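Local structure of Sys-1 protein (Caenorhabditis elegans, 3C2G) at residues Leu529-Leu532 / Met533-Gly537; Phe468-Leu471 / Leu472-Pro475; Glu539-Val542 / Ala543-Tyr547; Asn493-Gly496 / His497-Ala501; Val569-Val572 / Cys573-Leu577. The protein acts as a beta-catenin-type transcription coregulator in the Wnt asymmetry pathway, binding the TCF factor POP-1 directly and activating or repressing target genes. One frame throughout, in Å; residues are numbered along the deposited sequence.

Overall arrangement
All five contacts are local, each holding successive turns within or at the end of one helix, and they cluster in the C-terminal part of the armadillo domain. Contacts 2, 4 and 5 are largely buried; contacts 1 and 3 are only partly so. Contact 1, at the end of helix 515-535, touches all four others, whereas contacts 2 and 3 stay about 9 Å apart at their nearest atoms. Contact 5 lies inside helix 563-579 and contact 4 at the start of helix 494-507; both add polar ties to aliphatic packing. Contacts 2 and 3 add a side-chain hydroxyl bonded to a backbone carbonyl. A salt bridge links contacts 3 and 5, while the other touching pairs meet by packing.

Contact 1: residues Leu529-Leu532 / Met533-Gly537; sequences LLVL and MEQCG
Four successive backbone hydrogen bonds, from Met533 N to Leu529 O through Cys536 N to Leu532 O, wind the last turns of helix 515-535. The bond from Gln535 N to Val531 O is short and straight, 2.8 Å with an N-H...O angle of 168°. The next one stretches to 3.3 Å between Cys536 N and Leu532 O, its donor standing above the carbonyl plane, as Cys536 leaves helical geometry; Gly537 follows with a positive phi. On the buried side, the CD2 branch of Leu532 meets Cys536 SG at 4.0 Å. Met533, a selenomethionine, sends its extended chain back past Leu529: CG is beside the backbone N (chi1 -85°), and this lays it 3.4 Å from Leu529 O. Farther along, its SE atom lies 4.4 Å from Leu530 CD2. Gln535 holds its CB 3.3 Å from Val531 O, on a more open side. Around this turn, Leu530 packs on Val571 and Val572 of helix 563-579, Leu532 fits between Leu494 and Ile495 of helix 494-507 and Val542 of helix 539-544, and Val531 lies on Leu472 at the end of helix 457-472.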
loop_
_atom_site.group_PDB
_atom_site.type_symbol
_atom_site.label_atom_id
_atom_site.label_comp_id
_atom_site.label_asym_id
_atom_site.label_seq_id
_atom_site.Cartn_x
_atom_site.Cartn_y
_atom_site.Cartn_z
ATOM N N LEU A 529 31.486 10.634 9.991
ATOM C CA LEU A 529 32.705 11.425 9.985
ATOM C C LEU A 529 33.805 10.687 10.765
ATOM O O LEU A 529 34.968 10.694 10.352
ATOM C CB LEU A 529 32.470 12.818 10.539
ATOM C CG LEU A 529 31.584 13.735 9.696
ATOM C CD1 LEU A 529 31.322 15.031 10.450
ATOM C CD2 LEU A 529 32.188 14.018 8.318
ATOM N N LEU A 530 33.411 10.022 11.854
ATOM C CA LEU A 530 34.295 9.146 12.625
ATOM C C LEU A 530 34.850 7.967 11.820
ATOM O O LEU A 530 36.069 7.717 11.807
ATOM C CB LEU A 530 33.568 8.616 13.856
ATOM C CG LEU A 530 33.439 9.648 14.973
ATOM C CD1 LEU A 530 32.714 9.047 16.146
ATOM C CD2 LEU A 530 34.828 10.184 15.399
ATOM N N VAL A 531 33.948 7.246 11.161
ATOM C CA VAL A 531 34.317 6.108 10.346
ATOM C C VAL A 531 35.295 6.533 9.260
ATOM O O VAL A 531 36.306 5.883 9.079
ATOM C CB VAL A 531 33.072 5.397 9.753
ATOM C CG1 VAL A 531 33.476 4.401 8.719
ATOM C CG2 VAL A 531 32.281 4.699 10.862
ATOM N N LEU A 532 35.008 7.639 8.566
ATOM C CA LEU A 532 35.897 8.150 7.518
ATOM C C LEU A 532 37.272 8.473 8.075
ATOM O O LEU A 532 38.288 8.164 7.447
ATOM C CB LEU A 532 35.324 9.394 6.850
ATOM C CG LEU A 532 34.198 9.197 5.834
ATOM C CD1 LEU A 532 33.346 10.467 5.731
ATOM C CD2 LEU A 532 34.735 8.777 4.464
HETATM N N MSE A 533 37.301 9.091 9.255
HETATM C CA MSE A 533 38.559 9.412 9.908
HETATM C C MSE A 533 39.395 8.157 10.113
HETATM O O MSE A 533 40.555 8.116 9.705
HETATM C CB MSE A 533 38.322 10.140 11.227
HETATM C CG MSE A 533 38.135 11.620 11.055
HETATM SE SE MSE A 533 37.430 12.479 12.655
HETATM C CE MSE A 533 37.828 14.366 12.250
ATOM N N GLU A 534 38.779 7.128 10.693
ATOM C CA GLU A 534 39.476 5.905 11.061
ATOM C C GLU A 534 39.828 4.991 9.877
ATOM O O GLU A 534 40.977 4.567 9.725
ATOM C CB GLU A 534 38.650 5.133 12.092
ATOM C CG GLU A 534 39.193 3.750 12.413
ATOM C CD GLU A 534 38.952 3.342 13.848
ATOM O OE1 GLU A 534 37.979 3.834 14.456
ATOM O OE2 GLU A 534 39.744 2.527 14.367
ATOM N N GLN A 535 38.830 4.703 9.046
ATOM C CA GLN A 535 38.912 3.646 8.047
ATOM C C GLN A 535 39.614 4.054 6.764
ATOM O O GLN A 535 40.157 3.207 6.059
ATOM C CB GLN A 535 37.512 3.145 7.728
ATOM C CG GLN A 535 37.368 1.656 7.884
ATOM C CD GLN A 535 37.351 1.215 9.329
ATOM O OE1 GLN A 535 37.888 0.164 9.665
ATOM N NE2 GLN A 535 36.740 2.017 10.194
ATOM N N CYS A 536 39.585 5.347 6.458
ATOM C CA CYS A 536 40.287 5.890 5.297
ATOM C C CYS A 536 41.583 6.596 5.692
ATOM O O CYS A 536 42.216 7.232 4.861
ATOM C CB CYS A 536 39.387 6.863 4.536
ATOM S SG CYS A 536 37.757 6.215 4.089
ATOM N N GLY A 537 41.972 6.471 6.959
ATOM C CA GLY A 537 43.152 7.138 7.507
ATOM C C GLY A 537 43.214 8.605 7.136
ATOM O O GLY A 537 44.243 9.089 6.676
#

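Contact 2: residues Phe468-Leu471 / Leu472-Pro475; sequences FILL and LRTP
The C-terminal end of helix 457-472 and the loop after it are joined here, chiefly where Thr474 reaches back to Leu470. Leu472 N still makes the alpha-helical bond to Phe468 O at 3.0 Å. One residue on, the pattern shortens: Arg473 N bonds to Leu470 O and, weakly, to Ile469 O, and Thr474 N meets Leu471 O at 3.1 Å, reaching back three residues instead of four, with the donor well above the carbonyl plane. Thr474 OG1 donates to Leu470 O at 2.8 Å. With OG1 beside its own backbone N (chi1 -64°), the hydroxyl turns back along the helix. Leu470 O is thereby gripped twice, OG1 and Arg473 N approaching from opposite faces of its plane. An alanine at Thr474 would drop the hydroxyl, and Leu470 O would probably lose one of its two donors, leaving the turn less firmly tied to the helix. The exposed Arg473 lays its chain alongside the buried Ile469, both pointing the same way: CD sits 4.0 Å from Ile469 CG2, a methyl that lies at the edge of the guanidinium, near its plane. Leu472 folds its CG to 3.2 Å from Phe468 O, while Phe468 and Ile469 pack on Leu528 of helix 515-535. Leu470 and Thr474 face Leu409 of helix 388-409. A helix running out into shorter turns, its carbonyls taken up by a threonine and by backbone N-H groups, here ends one of the stacked helices of the armadillo domain.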
loop_
_atom_site.group_PDB
_atom_site.type_symbol
_atom_site.label_atom_id
_atom_site.label_comp_id
_atom_site.label_asym_id
_atom_site.label_seq_id
_atom_site.Cartn_x
_atom_site.Cartn_y
_atom_site.Cartn_z
ATOM N N PHE A 468 27.069 4.266 3.594
ATOM C CA PHE A 468 28.477 4.612 3.640
ATOM C C PHE A 468 29.118 4.116 4.924
ATOM O O PHE A 468 30.209 3.556 4.893
ATOM C CB PHE A 468 28.679 6.119 3.487
ATOM C CG PHE A 468 28.517 6.605 2.085
ATOM C CD1 PHE A 468 29.299 6.088 1.064
ATOM C CD2 PHE A 468 27.588 7.598 1.774
ATOM C CE1 PHE A 468 29.140 6.544 -0.254
ATOM C CE2 PHE A 468 27.429 8.052 0.451
ATOM C CZ PHE A 468 28.202 7.524 -0.552
ATOM N N ILE A 469 28.431 4.315 6.043
ATOM C CA ILE A 469 28.875 3.777 7.317
ATOM C C ILE A 469 29.179 2.283 7.188
ATOM O O ILE A 469 30.290 1.849 7.488
ATOM C CB ILE A 469 27.843 4.021 8.430
ATOM C CG1 ILE A 469 27.795 5.505 8.787
ATOM C CG2 ILE A 469 28.171 3.193 9.672
ATOM C CD1 ILE A 469 26.555 5.920 9.573
ATOM N N LEU A 470 28.209 1.507 6.721
ATOM C CA LEU A 470 28.374 0.059 6.632
ATOM C C LEU A 470 29.401 -0.387 5.588
ATOM O O LEU A 470 30.181 -1.307 5.841
ATOM C CB LEU A 470 27.034 -0.618 6.376
ATOM C CG LEU A 470 25.976 -0.414 7.460
ATOM C CD1 LEU A 470 24.660 -1.099 7.069
ATOM C CD2 LEU A 470 26.470 -0.893 8.824
ATOM N N LEU A 471 29.397 0.247 4.417
ATOM C CA LEU A 471 30.391 -0.062 3.395
ATOM C C LEU A 471 31.811 0.131 3.927
ATOM O O LEU A 471 32.664 -0.724 3.731
ATOM C CB LEU A 471 30.184 0.772 2.138
ATOM C CG LEU A 471 29.104 0.262 1.189
ATOM C CD1 LEU A 471 28.751 1.338 0.166
ATOM C CD2 LEU A 471 29.503 -1.045 0.503
ATOM N N LEU A 472 32.045 1.235 4.629
ATOM C CA LEU A 472 33.386 1.570 5.091
ATOM C C LEU A 472 33.811 0.722 6.281
ATOM O O LEU A 472 34.982 0.677 6.599
ATOM C CB LEU A 472 33.521 3.061 5.419
ATOM C CG LEU A 472 33.273 4.089 4.311
ATOM C CD1 LEU A 472 33.332 5.462 4.908
ATOM C CD2 LEU A 472 34.245 3.993 3.140
ATOM N N ARG A 473 32.872 0.041 6.923
ATOM C CA ARG A 473 33.201 -0.845 8.036
ATOM C C ARG A 473 33.318 -2.289 7.578
ATOM O O ARG A 473 33.545 -3.189 8.383
ATOM C CB ARG A 473 32.159 -0.731 9.136
ATOM C CG ARG A 473 32.339 0.480 10.016
ATOM C CD ARG A 473 31.111 0.727 10.861
ATOM N NE ARG A 473 30.958 -0.278 11.906
ATOM C CZ ARG A 473 29.820 -0.530 12.552
ATOM N NH1 ARG A 473 28.713 0.156 12.257
ATOM N NH2 ARG A 473 29.791 -1.474 13.496
ATOM N N THR A 474 33.155 -2.502 6.278
ATOM C CA THR A 474 33.237 -3.827 5.679
ATOM C C THR A 474 34.687 -4.083 5.267
ATOM O O THR A 474 35.220 -3.380 4.414
ATOM C CB THR A 474 32.297 -3.917 4.461
ATOM O OG1 THR A 474 30.947 -3.777 4.905
ATOM C CG2 THR A 474 32.438 -5.224 3.764
ATOM N N PRO A 475 35.322 -5.094 5.876
ATOM C CA PRO A 475 36.765 -5.375 5.772
ATOM C C PRO A 475 37.296 -5.489 4.340
ATOM O O PRO A 475 38.331 -4.905 4.033
ATOM C CB PRO A 475 36.912 -6.720 6.497
ATOM C CG PRO A 475 35.786 -6.743 7.466
ATOM C CD PRO A 475 34.640 -6.075 6.739
#

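Contact 3: residues Glu539-Val542 / Ala543-Tyr547; sequences EKEV and AQYSY
Tyr545 leans back on Glu541, one helical turn earlier. Its CB stands 3.2 Å from Glu541 O, the same carbonyl that Tyr545 N grips with a 2.8 Å hydrogen bond. CG is placed beside the backbone N (chi1 -80°), which brings the ring back so that its edge meets the preceding turn. Going up the ring, CD2 comes 3.0 Å from Glu541 O, which lies at the ring edge, near its plane; then CE2 meets Glu541 CG at 3.4 Å. The extended Glu541 chain and the tyrosine cross obliquely, carboxylate and ring planes 61° apart, with OE1 at 4.0 Å from CE2. Asn493 touches both residues from the start of helix 494-507. Toward the interior, Ser546 OG donates to Val542 O at 2.8 Å, giving that carbonyl a side-chain partner, and Ser546 N bonds to Ala543 O, three residues back. Val542 itself is buried against Leu529 and Ile495. A short helix followed by a serine whose hydroxyl binds the carbonyl four residues back, with one face sunk between longer helices, is in keeping with the closely stacked helical layers of an armadillo domain.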
loop_
_atom_site.group_PDB
_atom_site.type_symbol
_atom_site.label_atom_id
_atom_site.label_comp_id
_atom_site.label_asym_id
_atom_site.label_seq_id
_atom_site.Cartn_x
_atom_site.Cartn_y
_atom_site.Cartn_z
ATOM N N GLU A 539 42.003 11.433 9.137
ATOM C CA GLU A 539 41.680 12.310 10.250
ATOM C C GLU A 539 41.908 13.793 9.927
ATOM O O GLU A 539 41.015 14.611 10.140
ATOM C CB GLU A 539 42.441 11.885 11.500
ATOM C CG GLU A 539 41.681 12.137 12.772
ATOM C CD GLU A 539 42.310 11.460 13.967
ATOM O OE1 GLU A 539 42.123 10.237 14.133
ATOM O OE2 GLU A 539 42.980 12.156 14.755
ATOM N N LYS A 540 43.080 14.133 9.387
ATOM C CA LYS A 540 43.377 15.508 8.951
ATOM C C LYS A 540 42.359 16.027 7.955
ATOM O O LYS A 540 41.763 17.073 8.163
ATOM C CB LYS A 540 44.763 15.591 8.300
ATOM C CG LYS A 540 45.902 15.878 9.241
ATOM C CD LYS A 540 46.224 17.366 9.313
ATOM C CE LYS A 540 47.372 17.635 10.297
ATOM N NZ LYS A 540 47.725 19.086 10.365
ATOM N N GLU A 541 42.194 15.282 6.868
ATOM C CA GLU A 541 41.360 15.666 5.740
ATOM C C GLU A 541 39.908 15.917 6.161
ATOM O O GLU A 541 39.318 16.923 5.772
ATOM C CB GLU A 541 41.449 14.588 4.635
ATOM C CG GLU A 541 40.999 15.031 3.227
ATOM C CD GLU A 541 41.051 13.915 2.155
ATOM O OE1 GLU A 541 40.751 14.212 0.971
ATOM O OE2 GLU A 541 41.392 12.746 2.477
ATOM N N VAL A 542 39.347 15.014 6.964
ATOM C CA VAL A 542 37.969 15.167 7.422
ATOM C C VAL A 542 37.794 16.439 8.243
ATOM O O VAL A 542 36.851 17.207 8.023
ATOM C CB VAL A 542 37.466 13.934 8.229
ATOM C CG1 VAL A 542 36.178 14.253 8.946
ATOM C CG2 VAL A 542 37.253 12.750 7.316
ATOM N N ALA A 543 38.708 16.658 9.180
ATOM C CA ALA A 543 38.659 17.832 10.027
ATOM C C ALA A 543 38.717 19.107 9.203
ATOM O O ALA A 543 37.853 19.980 9.342
ATOM C CB ALA A 543 39.771 17.798 11.030
ATOM N N GLN A 544 39.703 19.219 8.318
ATOM C CA GLN A 544 39.827 20.464 7.559
ATOM C C GLN A 544 38.736 20.631 6.499
ATOM O O GLN A 544 38.344 21.750 6.197
ATOM C CB GLN A 544 41.255 20.725 7.049
ATOM C CG GLN A 544 41.751 19.822 5.945
ATOM C CD GLN A 544 43.285 19.698 5.904
ATOM O OE1 GLN A 544 44.015 20.506 6.498
ATOM N NE2 GLN A 544 43.771 18.675 5.196
ATOM N N TYR A 545 38.206 19.531 5.976
ATOM C CA TYR A 545 37.059 19.630 5.068
ATOM C C TYR A 545 35.711 19.818 5.786
ATOM O O TYR A 545 34.668 19.872 5.133
ATOM C CB TYR A 545 36.995 18.440 4.106
ATOM C CG TYR A 545 37.918 18.533 2.913
ATOM C CD1 TYR A 545 37.514 19.167 1.743
ATOM C CD2 TYR A 545 39.196 17.975 2.950
ATOM C CE1 TYR A 545 38.364 19.249 0.635
ATOM C CE2 TYR A 545 40.051 18.049 1.855
ATOM C CZ TYR A 545 39.631 18.683 0.704
ATOM O OH TYR A 545 40.475 18.750 -0.382
ATOM N N SER A 546 35.730 19.939 7.111
ATOM C CA SER A 546 34.496 20.131 7.889
ATOM C C SER A 546 34.258 21.547 8.411
ATOM O O SER A 546 33.487 21.734 9.355
ATOM C CB SER A 546 34.462 19.159 9.063
ATOM O OG SER A 546 34.220 17.861 8.584
ATOM N N TYR A 547 34.917 22.532 7.805
ATOM C CA TYR A 547 34.756 23.937 8.187
ATOM C C TYR A 547 33.290 24.412 8.057
ATOM O O TYR A 547 32.848 25.274 8.800
ATOM C CB TYR A 547 35.699 24.819 7.361
ATOM C CG TYR A 547 35.403 24.765 5.891
ATOM C CD1 TYR A 547 35.910 23.737 5.103
ATOM C CD2 TYR A 547 34.578 25.711 5.293
ATOM C CE1 TYR A 547 35.615 23.654 3.755
ATOM C CE2 TYR A 547 34.276 25.642 3.944
ATOM C CZ TYR A 547 34.800 24.607 3.178
ATOM O OH TYR A 547 34.515 24.527 1.824
#

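Contact 4: residues Asn493-Gly496 / His497-Ala501; sequences NLIG and HICAA
Leu494 and Ile498 form the tight, buried side of the first turns of helix 494-507. Their methyls meet at 3.8 Å, CD1 to CD1, the two chains slanting across each other, and Ile498 CG1 lies 3.1 Å from Leu494 O, which also takes a 2.8 Å bond from Ile498 N. Leu494 has CG anti to the backbone N (chi1 -171°), turning its end onto the isoleucine. Beside them Ile495 CG2 touches Cys499 SG more loosely, at 4.2 Å. The packing thins out at Gly496 and Ala500, both partly exposed: with no side chain on the glycine, the pair is joined by the Ala500 N to Gly496 O bond and by Ala500 CB, 3.6 Å from that oxygen. At the N-cap position, Asn493 O receives His497 N in the carbonyl plane at 3.2 Å, while His497 CD2 approaches the same oxygen to 3.3 Å. The asparagine and the imidazole are held from outside, Asn493 ND2 by Leu483 O and His497 ND1 by Ser448 OG. Leu494 and Ile498 pack on helices 515-535 and 437-448. This is a helix start with an asparagine at the N-cap position, its apolar face wedged between neighbours, as expected in an armadillo domain.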
loop_
_atom_site.group_PDB
_atom_site.type_symbol
_atom_site.label_atom_id
_atom_site.label_comp_id
_atom_site.label_asym_id
_atom_site.label_seq_id
_atom_site.Cartn_x
_atom_site.Cartn_y
_atom_site.Cartn_z
ATOM N N ASN A 493 34.159 16.601 -2.596
ATOM C CA ASN A 493 34.219 15.183 -2.290
ATOM C C ASN A 493 33.206 14.812 -1.203
ATOM O O ASN A 493 32.481 15.674 -0.697
ATOM C CB ASN A 493 35.650 14.760 -1.931
ATOM C CG ASN A 493 36.035 15.099 -0.503
ATOM O OD1 ASN A 493 35.497 16.024 0.119
ATOM N ND2 ASN A 493 36.981 14.341 0.027
ATOM N N LEU A 494 33.171 13.533 -0.846
ATOM C CA LEU A 494 32.181 13.007 0.086
ATOM C C LEU A 494 31.962 13.894 1.308
ATOM O O LEU A 494 30.816 14.155 1.679
ATOM C CB LEU A 494 32.521 11.567 0.499
ATOM C CG LEU A 494 31.452 10.812 1.301
ATOM C CD1 LEU A 494 30.096 10.758 0.567
ATOM C CD2 LEU A 494 31.920 9.408 1.672
ATOM N N ILE A 495 33.046 14.374 1.919
ATOM C CA ILE A 495 32.923 15.235 3.105
ATOM C C ILE A 495 32.041 16.458 2.821
ATOM O O ILE A 495 31.154 16.774 3.603
ATOM C CB ILE A 495 34.294 15.727 3.680
ATOM C CG1 ILE A 495 35.354 14.617 3.738
ATOM C CG2 ILE A 495 34.099 16.353 5.049
ATOM C CD1 ILE A 495 34.937 13.374 4.497
ATOM N N GLY A 496 32.301 17.134 1.705
ATOM C CA GLY A 496 31.518 18.301 1.285
ATOM C C GLY A 496 30.039 17.981 1.142
ATOM O O GLY A 496 29.179 18.749 1.588
ATOM N N HIS A 497 29.745 16.836 0.538
ATOM C CA HIS A 497 28.373 16.365 0.405
ATOM C C HIS A 497 27.705 15.962 1.727
ATOM O O HIS A 497 26.533 16.277 1.930
ATOM C CB HIS A 497 28.280 15.260 -0.650
ATOM C CG HIS A 497 28.682 15.721 -2.015
ATOM N ND1 HIS A 497 27.831 16.420 -2.843
ATOM C CD2 HIS A 497 29.857 15.620 -2.683
ATOM C CE1 HIS A 497 28.456 16.710 -3.971
ATOM N NE2 HIS A 497 29.685 16.233 -3.900
ATOM N N ILE A 498 28.433 15.292 2.619
ATOM C CA ILE A 498 27.899 14.969 3.940
ATOM C C ILE A 498 27.512 16.278 4.621
ATOM O O ILE A 498 26.426 16.387 5.206
ATOM C CB ILE A 498 28.932 14.265 4.874
ATOM C CG1 ILE A 498 29.593 13.024 4.247
ATOM C CG2 ILE A 498 28.341 13.974 6.233
ATOM C CD1 ILE A 498 28.692 11.929 3.869
ATOM N N CYS A 499 28.412 17.265 4.542
ATOM C CA CYS A 499 28.224 18.563 5.201
ATOM C C CYS A 499 27.040 19.340 4.631
ATOM O O CYS A 499 26.361 20.041 5.358
ATOM C CB CYS A 499 29.507 19.402 5.134
ATOM S SG CYS A 499 30.882 18.760 6.154
ATOM N N ALA A 500 26.786 19.199 3.337
ATOM C CA ALA A 500 25.625 19.824 2.720
ATOM C C ALA A 500 24.298 19.238 3.231
ATOM O O ALA A 500 23.332 19.977 3.441
ATOM C CB ALA A 500 25.710 19.726 1.227
ATOM N N ALA A 501 24.258 17.927 3.461
ATOM C CA ALA A 501 23.038 17.292 3.939
ATOM C C ALA A 501 22.770 17.697 5.379
ATOM O O ALA A 501 21.624 17.923 5.777
ATOM C CB ALA A 501 23.124 15.797 3.816
#

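Contact 5: residues Val569-Val572 / Cys573-Leu577; sequences VLVV and CDKIL
Val571 and Lys575 lie side by side on one face of helix 563-579, pointing the same way. The lysine's methylenes run along the valine, CE 3.7 Å and CD 4.1 Å from Val571 CG1. An extended chain that bends only at its end (chi4 -65°) then carries NZ to Glu539 OE1, where a salt bridge closes at 3.0 Å and ties this helix to helix 539-544. With an alanine in place of Lys575, Glu539 would probably be left without its charged mate and Val571 without the methylenes beside it. Val572 is turned differently: CG1 sits between its own backbone N and carbonyl carbon (chi1 81°), only 3.1 Å from Cys573 N, while CG2 faces Ile576 CD1 loosely at 4.3 Å. Ile576 folds its CG1 over the preceding turn, 3.2 Å from Val572 O, the acceptor of its own backbone N-H. Asp574 points elsewhere, its carboxylate in a salt bridge with Arg615. Val572 packs on Ile526 and Lys575 on Met533, both of helix 515-535, whereas Leu570 and Cys573 meet Leu612 of helix 603-613. A mid-helix stretch gripped by helices on more than one side, its lysine pairing across to a shorter helix, fits the layered helical stack of armadillo repeats.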
loop_
_atom_site.group_PDB
_atom_site.type_symbol
_atom_site.label_atom_id
_atom_site.label_comp_id
_atom_site.label_asym_id
_atom_site.label_seq_id
_atom_site.Cartn_x
_atom_site.Cartn_y
_atom_site.Cartn_z
ATOM N N VAL A 569 30.035 12.568 19.659
ATOM C CA VAL A 569 30.117 14.008 19.569
ATOM C C VAL A 569 31.384 14.501 20.251
ATOM O O VAL A 569 32.096 15.331 19.699
ATOM C CB VAL A 569 28.854 14.660 20.137
ATOM C CG1 VAL A 569 29.116 16.083 20.563
ATOM C CG2 VAL A 569 27.733 14.595 19.096
ATOM N N LEU A 570 31.683 13.961 21.425
ATOM C CA LEU A 570 32.887 14.350 22.152
ATOM C C LEU A 570 34.148 14.008 21.374
ATOM O O LEU A 570 35.060 14.836 21.262
ATOM C CB LEU A 570 32.935 13.691 23.531
ATOM C CG LEU A 570 31.870 14.139 24.524
ATOM C CD1 LEU A 570 31.759 13.161 25.686
ATOM C CD2 LEU A 570 32.141 15.542 25.016
ATOM N N VAL A 571 34.191 12.796 20.833
ATOM C CA VAL A 571 35.385 12.294 20.171
ATOM C C VAL A 571 35.652 13.035 18.870
ATOM O O VAL A 571 36.800 13.402 18.597
ATOM C CB VAL A 571 35.299 10.772 19.947
ATOM C CG1 VAL A 571 36.427 10.263 19.031
ATOM C CG2 VAL A 571 35.342 10.040 21.300
ATOM N N VAL A 572 34.603 13.264 18.076
ATOM C CA VAL A 572 34.765 13.939 16.797
ATOM C C VAL A 572 35.259 15.367 17.011
ATOM O O VAL A 572 36.116 15.847 16.267
ATOM C CB VAL A 572 33.477 13.898 15.896
ATOM C CG1 VAL A 572 32.455 14.958 16.289
ATOM C CG2 VAL A 572 33.848 14.085 14.442
ATOM N N CYS A 573 34.721 16.027 18.036
ATOM C CA CYS A 573 35.124 17.382 18.364
ATOM C C CYS A 573 36.604 17.434 18.722
ATOM O O CYS A 573 37.337 18.281 18.212
ATOM C CB CYS A 573 34.283 17.937 19.508
ATOM S SG CYS A 573 32.652 18.476 19.001
ATOM N N ASP A 574 37.033 16.505 19.571
ATOM C CA ASP A 574 38.410 16.442 20.003
ATOM C C ASP A 574 39.348 16.196 18.832
ATOM O O ASP A 574 40.407 16.815 18.746
ATOM C CB ASP A 574 38.597 15.366 21.072
ATOM C CG ASP A 574 39.954 15.451 21.745
ATOM O OD1 ASP A 574 40.191 16.431 22.494
ATOM O OD2 ASP A 574 40.786 14.545 21.510
ATOM N N LYS A 575 38.955 15.310 17.927
ATOM C CA LYS A 575 39.756 15.027 16.742
ATOM C C LYS A 575 39.798 16.198 15.756
ATOM O O LYS A 575 40.808 16.399 15.068
ATOM C CB LYS A 575 39.264 13.755 16.054
ATOM C CG LYS A 575 39.634 12.483 16.793
ATOM C CD LYS A 575 39.055 11.267 16.111
ATOM C CE LYS A 575 39.411 9.978 16.848
ATOM N NZ LYS A 575 40.877 9.705 16.827
ATOM N N ILE A 576 38.716 16.974 15.681
ATOM C CA ILE A 576 38.728 18.173 14.838
ATOM C C ILE A 576 39.723 19.213 15.387
ATOM O O ILE A 576 40.452 19.852 14.623
ATOM C CB ILE A 576 37.312 18.802 14.652
ATOM C CG1 ILE A 576 36.417 17.906 13.800
ATOM C CG2 ILE A 576 37.404 20.171 13.983
ATOM C CD1 ILE A 576 34.946 18.193 13.976
ATOM N N LEU A 577 39.758 19.360 16.709
ATOM C CA LEU A 577 40.600 20.374 17.336
ATOM C C LEU A 577 42.071 19.981 17.372
ATOM O O LEU A 577 42.938 20.851 17.421
ATOM C CB LEU A 577 40.084 20.735 18.726
ATOM C CG LEU A 577 38.683 21.346 18.714
ATOM C CD1 LEU A 577 38.193 21.656 20.111
ATOM C CD2 LEU A 577 38.645 22.598 17.846
#